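Local coordinates for 457aa long hypothetical protein (Pyrococcus horikoshii, PDB 2CSU) that is of unknown function but combines a Rossmann-like CoA-binding domain with two further domains related to those of the succinyl-CoA ligase family, at residues A283-Q288 and Y442-Q447; S287-R292 and N401-V406. One frame throughout, in Å; residues are numbered along the deposited sequence.

Both contacts start from one connection, the loop that runs from helix 276-283 to strand 295-300. It leads from the sheet that includes strand 271-273 to the sheet that begins with strand 295-300. Contact 1 uses its first part, 283-288, against helix 434-450. Contact 2 follows at 287-292 and meets the lead-in to strand 406-411. Along the chain 401-406 comes next and 442-447 last. The two contacts share Ser-287 and Gln-288, and their centres are about 10 Å apart. Leu-444 joins them, with its CD1 3.9 Å from CB of Pro-405. The interdomain connection is thus packed against the last helix and the start of the inner strand 406-411.

Contact 1 of 2, residues A283-Q288 and Y442-Q447; sequences ARAFSQ and YALVEQ
Phe-286 packs on Ala-443, Leu-444 and Gln-447 of helix 434-450, the last helix of the C-terminal alpha/beta domain. It comes from an interdomain loop that leaves helix 276-283 through a type I beta turn, Ala-283 to Phe-286. At CB the Phe-286 side chain starts off to one side of the helix. Its CG lies anti to the carbonyl carbon (chi1 -69°), and this swings the ring across. CD1 then meets CD2 of Leu-444 at 4.3 Å, an oblique approach. CE1 is closest, 3.4 Å from CB of Gln-447, which sits at the ring edge near its plane. The tip, CZ, is 3.5 Å from the backbone O of Ala-443 and also touches the CB of that residue. On the loop side, O of Ala-283 lies at the ring edge, in plane. Pro-231 and Leu-271 also touch the Phe-286 side chain.

Gln-447 offers Phe-286 its aliphatic part. Its chain bends at chi2 (66°), and the amide plane stands 88° from the ring plane. NE2 is hydrogen-bonded to O of Thr-227. No hydrogen bond crosses between 283-288 and 442-447. Leu-444 fills in beside the ring. Its CD1 is 4.3 Å from CB of Ala-285, and its CD2 packs 3.6 Å from O of Ala-285, the oxygen that also takes a weak bond from N of Gln-288.

Contact 2 of 2, residues S287-R292 and N401-V406; sequences SQPLPR and NNEKPV
Gln-288 makes the one direct hydrogen bond between 287-292 and 401-406. Its OE1 accepts from N of Val-406 at 2.6 Å, with an N-H...O angle of 153°. The donor stands above the carbonyl plane, 39° out of it. The bend at chi2 (-90°) brings the amide over this backbone. A water donates to the same OE1 and to O of Lys-404, so OE1 has two donors. NE2 is bonded to O of Gly-427. With both ends bonded, the rotation of the amide is set.

Prolines supply the apolar contacts. CB of Pro-291 lies 3.7 Å from CG of Pro-405, the two side chains crossing at about a right angle. CD of Pro-289 is 4.3 Å from CB of Pro-405.

Polar groups also pack closely on ring carbons. CB of Pro-405 is 3.0 Å from O of Pro-289, and CG of Pro-289 is 3.4 Å from CD of Glu-403.

Within 401-406, OD1 of Asn-402 accepts from N of Lys-404 at 3.2 Å, an Asx turn. NZ of Lys-404 is held by O of Leu-364 and of Val-369. The turn lies between helix 388-400 and strand 406-411. With the parallel neighbour strand 371-377 they form a beta-alpha-beta crossover, as in other alpha/beta domains.

Contact 1 of 2, residues A283-Q288 and Y442-Q447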
loop_
_atom_site.group_PDB
_atom_site.type_symbol
_atom_site.label_atom_id
_atom_site.label_comp_id
_atom_site.label_asym_id
_atom_site.label_seq_id
_atom_site.Cartn_x
_atom_site.Cartn_y
_atom_site.Cartn_z
ATOM N N ALA A 283 0.151 -14.480 4.004
ATOM C CA ALA A 283 1.194 -15.499 3.973
ATOM C C ALA A 283 2.274 -15.274 5.035
ATOM O O ALA A 283 2.802 -16.203 5.634
ATOM C CB ALA A 283 1.822 -15.490 2.578
ATOM N N ARG A 284 2.628 -13.992 5.232
ATOM C CA ARG A 284 3.752 -13.705 6.114
ATOM C C ARG A 284 3.296 -13.542 7.565
ATOM O O ARG A 284 4.021 -13.049 8.419
ATOM C CB ARG A 284 4.420 -12.417 5.630
ATOM C CG ARG A 284 3.569 -11.180 5.911
ATOM C CD ARG A 284 4.416 -9.904 5.987
ATOM N NE ARG A 284 3.633 -8.740 5.559
ATOM C CZ ARG A 284 3.754 -7.613 6.286
ATOM N NH1 ARG A 284 4.558 -7.583 7.335
ATOM N NH2 ARG A 284 3.061 -6.526 5.938
ATOM N N ALA A 285 2.044 -13.966 7.814
ATOM C CA ALA A 285 1.529 -13.912 9.176
ATOM C C ALA A 285 1.847 -15.197 9.936
ATOM O O ALA A 285 1.605 -15.329 11.130
ATOM C CB ALA A 285 0.015 -13.715 9.109
ATOM N N PHE A 286 2.373 -16.184 9.188
ATOM C CA PHE A 286 2.681 -17.454 9.834
ATOM C C PHE A 286 4.076 -17.441 10.464
ATOM O O PHE A 286 4.723 -18.467 10.628
ATOM C CB PHE A 286 2.598 -18.559 8.779
ATOM C CG PHE A 286 1.170 -18.754 8.360
ATOM C CD1 PHE A 286 0.325 -19.534 9.142
ATOM C CD2 PHE A 286 0.705 -18.172 7.193
ATOM C CE1 PHE A 286 -0.992 -19.729 8.749
ATOM C CE2 PHE A 286 -0.619 -18.371 6.807
ATOM C CZ PHE A 286 -1.471 -19.147 7.581
ATOM N N SER A 287 4.538 -16.216 10.781
ATOM C CA SER A 287 5.725 -16.093 11.618
ATOM C C SER A 287 5.334 -16.208 13.092
ATOM O O SER A 287 6.161 -16.252 13.997
ATOM C CB SER A 287 6.358 -14.727 11.347
ATOM O OG SER A 287 6.050 -13.837 12.423
ATOM N N GLN A 288 4.004 -16.210 13.310
ATOM C CA GLN A 288 3.471 -16.359 14.657
ATOM C C GLN A 288 2.763 -17.707 14.817
ATOM O O GLN A 288 2.554 -18.450 13.869
ATOM C CB GLN A 288 2.474 -15.223 14.901
ATOM C CG GLN A 288 3.133 -13.845 14.845
ATOM C CD GLN A 288 3.603 -13.462 16.227
ATOM O OE1 GLN A 288 2.913 -13.600 17.224
ATOM N NE2 GLN A 288 4.850 -12.952 16.256
ATOM N N TYR A 442 -7.221 -13.341 9.690
ATOM C CA TYR A 442 -8.099 -14.328 9.070
ATOM C C TYR A 442 -7.306 -15.555 8.632
ATOM O O TYR A 442 -7.735 -16.683 8.852
ATOM C CB TYR A 442 -8.798 -13.726 7.847
ATOM C CG TYR A 442 -9.507 -14.757 6.989
ATOM C CD1 TYR A 442 -10.721 -15.316 7.392
ATOM C CD2 TYR A 442 -8.941 -15.202 5.793
ATOM C CE1 TYR A 442 -11.360 -16.298 6.623
ATOM C CE2 TYR A 442 -9.561 -16.181 5.020
ATOM C CZ TYR A 442 -10.771 -16.726 5.441
ATOM O OH TYR A 442 -11.377 -17.705 4.693
ATOM N N ALA A 443 -6.146 -15.338 8.019
ATOM C CA ALA A 443 -5.341 -16.461 7.556
ATOM C C ALA A 443 -4.892 -17.355 8.706
ATOM O O ALA A 443 -4.834 -18.572 8.558
ATOM C CB ALA A 443 -4.132 -15.967 6.760
ATOM N N LEU A 444 -4.590 -16.755 9.853
ATOM C CA LEU A 444 -4.145 -17.520 11.017
ATOM C C LEU A 444 -5.260 -18.407 11.588
ATOM O O LEU A 444 -5.022 -19.557 11.955
ATOM C CB LEU A 444 -3.608 -16.568 12.102
ATOM C CG LEU A 444 -2.145 -16.084 11.963
ATOM C CD1 LEU A 444 -1.916 -14.804 12.765
ATOM C CD2 LEU A 444 -1.201 -17.183 12.434
ATOM N N VAL A 445 -6.478 -17.880 11.661
ATOM C CA VAL A 445 -7.588 -18.673 12.190
ATOM C C VAL A 445 -7.941 -19.809 11.229
ATOM O O VAL A 445 -8.093 -20.952 11.655
ATOM C CB VAL A 445 -8.839 -17.795 12.456
ATOM C CG1 VAL A 445 -10.042 -18.665 12.774
ATOM C CG2 VAL A 445 -8.575 -16.876 13.621
ATOM N N GLU A 446 -8.047 -19.502 9.937
ATOM C CA GLU A 446 -8.378 -20.524 8.946
ATOM C C GLU A 446 -7.367 -21.668 8.921
ATOM O O GLU A 446 -7.745 -22.833 8.793
ATOM C CB GLU A 446 -8.492 -19.912 7.552
ATOM C CG GLU A 446 -9.918 -19.618 7.109
ATOM C CD GLU A 446 -10.767 -20.875 6.914
ATOM O OE1 GLU A 446 -12.008 -20.755 6.839
ATOM O OE2 GLU A 446 -10.198 -21.982 6.828
ATOM N N GLN A 447 -6.084 -21.344 9.039
ATOM C CA GLN A 447 -5.111 -22.433 9.022
ATOM C C GLN A 447 -5.189 -23.284 10.293
ATOM O O GLN A 447 -4.887 -24.476 10.309
ATOM C CB GLN A 447 -3.719 -21.817 8.873
ATOM C CG GLN A 447 -2.597 -22.851 8.980
ATOM C CD GLN A 447 -2.669 -23.802 7.805
ATOM O OE1 GLN A 447 -3.510 -23.705 6.928
ATOM N NE2 GLN A 447 -1.738 -24.776 7.828
#

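Contact 2 of 2, residues S287-R292 and N401-V406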
loop_
_atom_site.group_PDB
_atom_site.type_symbol
_atom_site.label_atom_id
_atom_site.label_comp_id
_atom_site.label_asym_id
_atom_site.label_seq_id
_atom_site.Cartn_x
_atom_site.Cartn_y
_atom_site.Cartn_z
ATOM N N SER A 287 4.538 -16.216 10.781
ATOM C CA SER A 287 5.725 -16.093 11.618
ATOM C C SER A 287 5.334 -16.208 13.092
ATOM O O SER A 287 6.161 -16.252 13.997
ATOM C CB SER A 287 6.358 -14.727 11.347
ATOM O OG SER A 287 6.050 -13.837 12.423
ATOM N N GLN A 288 4.004 -16.210 13.310
ATOM C CA GLN A 288 3.471 -16.359 14.657
ATOM C C GLN A 288 2.763 -17.707 14.817
ATOM O O GLN A 288 2.554 -18.450 13.869
ATOM C CB GLN A 288 2.474 -15.223 14.901
ATOM C CG GLN A 288 3.133 -13.845 14.845
ATOM C CD GLN A 288 3.603 -13.462 16.227
ATOM O OE1 GLN A 288 2.913 -13.600 17.224
ATOM N NE2 GLN A 288 4.850 -12.952 16.256
ATOM N N PRO A 289 2.425 -18.030 16.079
ATOM C CA PRO A 289 1.734 -19.275 16.388
ATOM C C PRO A 289 0.307 -19.273 15.835
ATOM O O PRO A 289 -0.356 -18.246 15.760
ATOM C CB PRO A 289 1.701 -19.429 17.907
ATOM C CG PRO A 289 2.703 -18.404 18.432
ATOM C CD PRO A 289 2.654 -17.276 17.299
ATOM N N LEU A 290 -0.258 -20.460 15.662
ATOM C CA LEU A 290 -1.671 -20.590 15.341
ATOM C C LEU A 290 -2.571 -20.397 16.565
ATOM O O LEU A 290 -2.323 -20.964 17.625
ATOM C CB LEU A 290 -1.918 -21.956 14.687
ATOM C CG LEU A 290 -1.057 -22.202 13.431
ATOM C CD1 LEU A 290 -1.294 -23.599 12.884
ATOM C CD2 LEU A 290 -1.388 -21.162 12.368
ATOM N N PRO A 291 -3.631 -19.583 16.421
ATOM C CA PRO A 291 -4.591 -19.284 17.488
ATOM C C PRO A 291 -5.462 -20.478 17.869
ATOM O O PRO A 291 -5.855 -21.269 17.009
ATOM C CB PRO A 291 -5.410 -18.151 16.888
ATOM C CG PRO A 291 -5.460 -18.535 15.435
ATOM C CD PRO A 291 -4.026 -18.910 15.169
ATOM N N ARG A 292 -5.769 -20.599 19.159
ATOM C CA ARG A 292 -6.593 -21.703 19.630
ATOM C C ARG A 292 -8.079 -21.352 19.518
ATOM O O ARG A 292 -8.958 -22.134 19.855
ATOM C CB ARG A 292 -6.261 -21.973 21.104
ATOM C CG ARG A 292 -4.818 -22.416 21.345
ATOM C CD ARG A 292 -4.669 -23.110 22.708
ATOM N NE ARG A 292 -4.673 -22.123 23.797
ATOM C CZ ARG A 292 -5.850 -21.848 24.393
ATOM N NH1 ARG A 292 -6.956 -22.437 23.979
ATOM N NH2 ARG A 292 -5.895 -20.990 25.420
ATOM N N ASN A 401 5.092 -15.141 27.213
ATOM C CA ASN A 401 5.623 -16.326 26.556
ATOM C C ASN A 401 4.609 -17.455 26.439
ATOM O O ASN A 401 4.892 -18.623 26.685
ATOM C CB ASN A 401 6.851 -16.793 27.326
ATOM C CG ASN A 401 8.085 -16.444 26.536
ATOM O OD1 ASN A 401 8.152 -16.631 25.326
ATOM N ND2 ASN A 401 9.060 -15.851 27.244
ATOM N N ASN A 402 3.370 -17.074 26.093
ATOM C CA ASN A 402 2.448 -18.095 25.644
ATOM C C ASN A 402 2.587 -18.280 24.138
ATOM O O ASN A 402 3.556 -17.859 23.518
ATOM C CB ASN A 402 1.017 -17.693 26.004
ATOM C CG ASN A 402 0.698 -16.340 25.427
ATOM O OD1 ASN A 402 1.224 -15.935 24.397
ATOM N ND2 ASN A 402 -0.244 -15.651 26.093
ATOM N N GLU A 403 1.650 -18.947 23.461
ATOM C CA GLU A 403 1.797 -19.007 22.013
ATOM C C GLU A 403 0.508 -18.640 21.304
ATOM O O GLU A 403 0.067 -19.297 20.369
ATOM C CB GLU A 403 2.220 -20.427 21.634
ATOM C CG GLU A 403 3.726 -20.647 21.789
ATOM C CD GLU A 403 4.368 -20.670 20.418
ATOM O OE1 GLU A 403 3.929 -21.453 19.576
ATOM O OE2 GLU A 403 5.317 -19.911 20.207
ATOM N N LYS A 404 0.154 -17.446 21.757
ATOM C CA LYS A 404 -0.909 -16.700 21.107
ATOM C C LYS A 404 -0.341 -15.764 20.057
ATOM O O LYS A 404 0.528 -14.945 20.340
ATOM C CB LYS A 404 -1.727 -15.909 22.131
ATOM C CG LYS A 404 -2.476 -16.784 23.139
ATOM C CD LYS A 404 -3.037 -15.937 24.267
ATOM C CE LYS A 404 -3.705 -16.782 25.345
ATOM N NZ LYS A 404 -4.488 -15.895 26.275
ATOM N N PRO A 405 -0.837 -15.871 18.824
ATOM C CA PRO A 405 -0.352 -15.013 17.744
ATOM C C PRO A 405 -0.526 -13.533 18.072
ATOM O O PRO A 405 -1.528 -13.128 18.668
ATOM C CB PRO A 405 -1.203 -15.453 16.553
ATOM C CG PRO A 405 -2.499 -15.856 17.198
ATOM C CD PRO A 405 -2.026 -16.635 18.402
ATOM N N VAL A 406 0.463 -12.735 17.685
ATOM C CA VAL A 406 0.417 -11.293 17.871
ATOM C C VAL A 406 0.647 -10.560 16.551
ATOM O O VAL A 406 1.624 -10.774 15.845
ATOM C CB VAL A 406 1.500 -10.912 18.878
ATOM C CG1 VAL A 406 1.547 -9.393 19.032
ATOM C CG2 VAL A 406 1.203 -11.542 20.224
HETATM O O HOH W 1 3.678 -14.391 20.009
#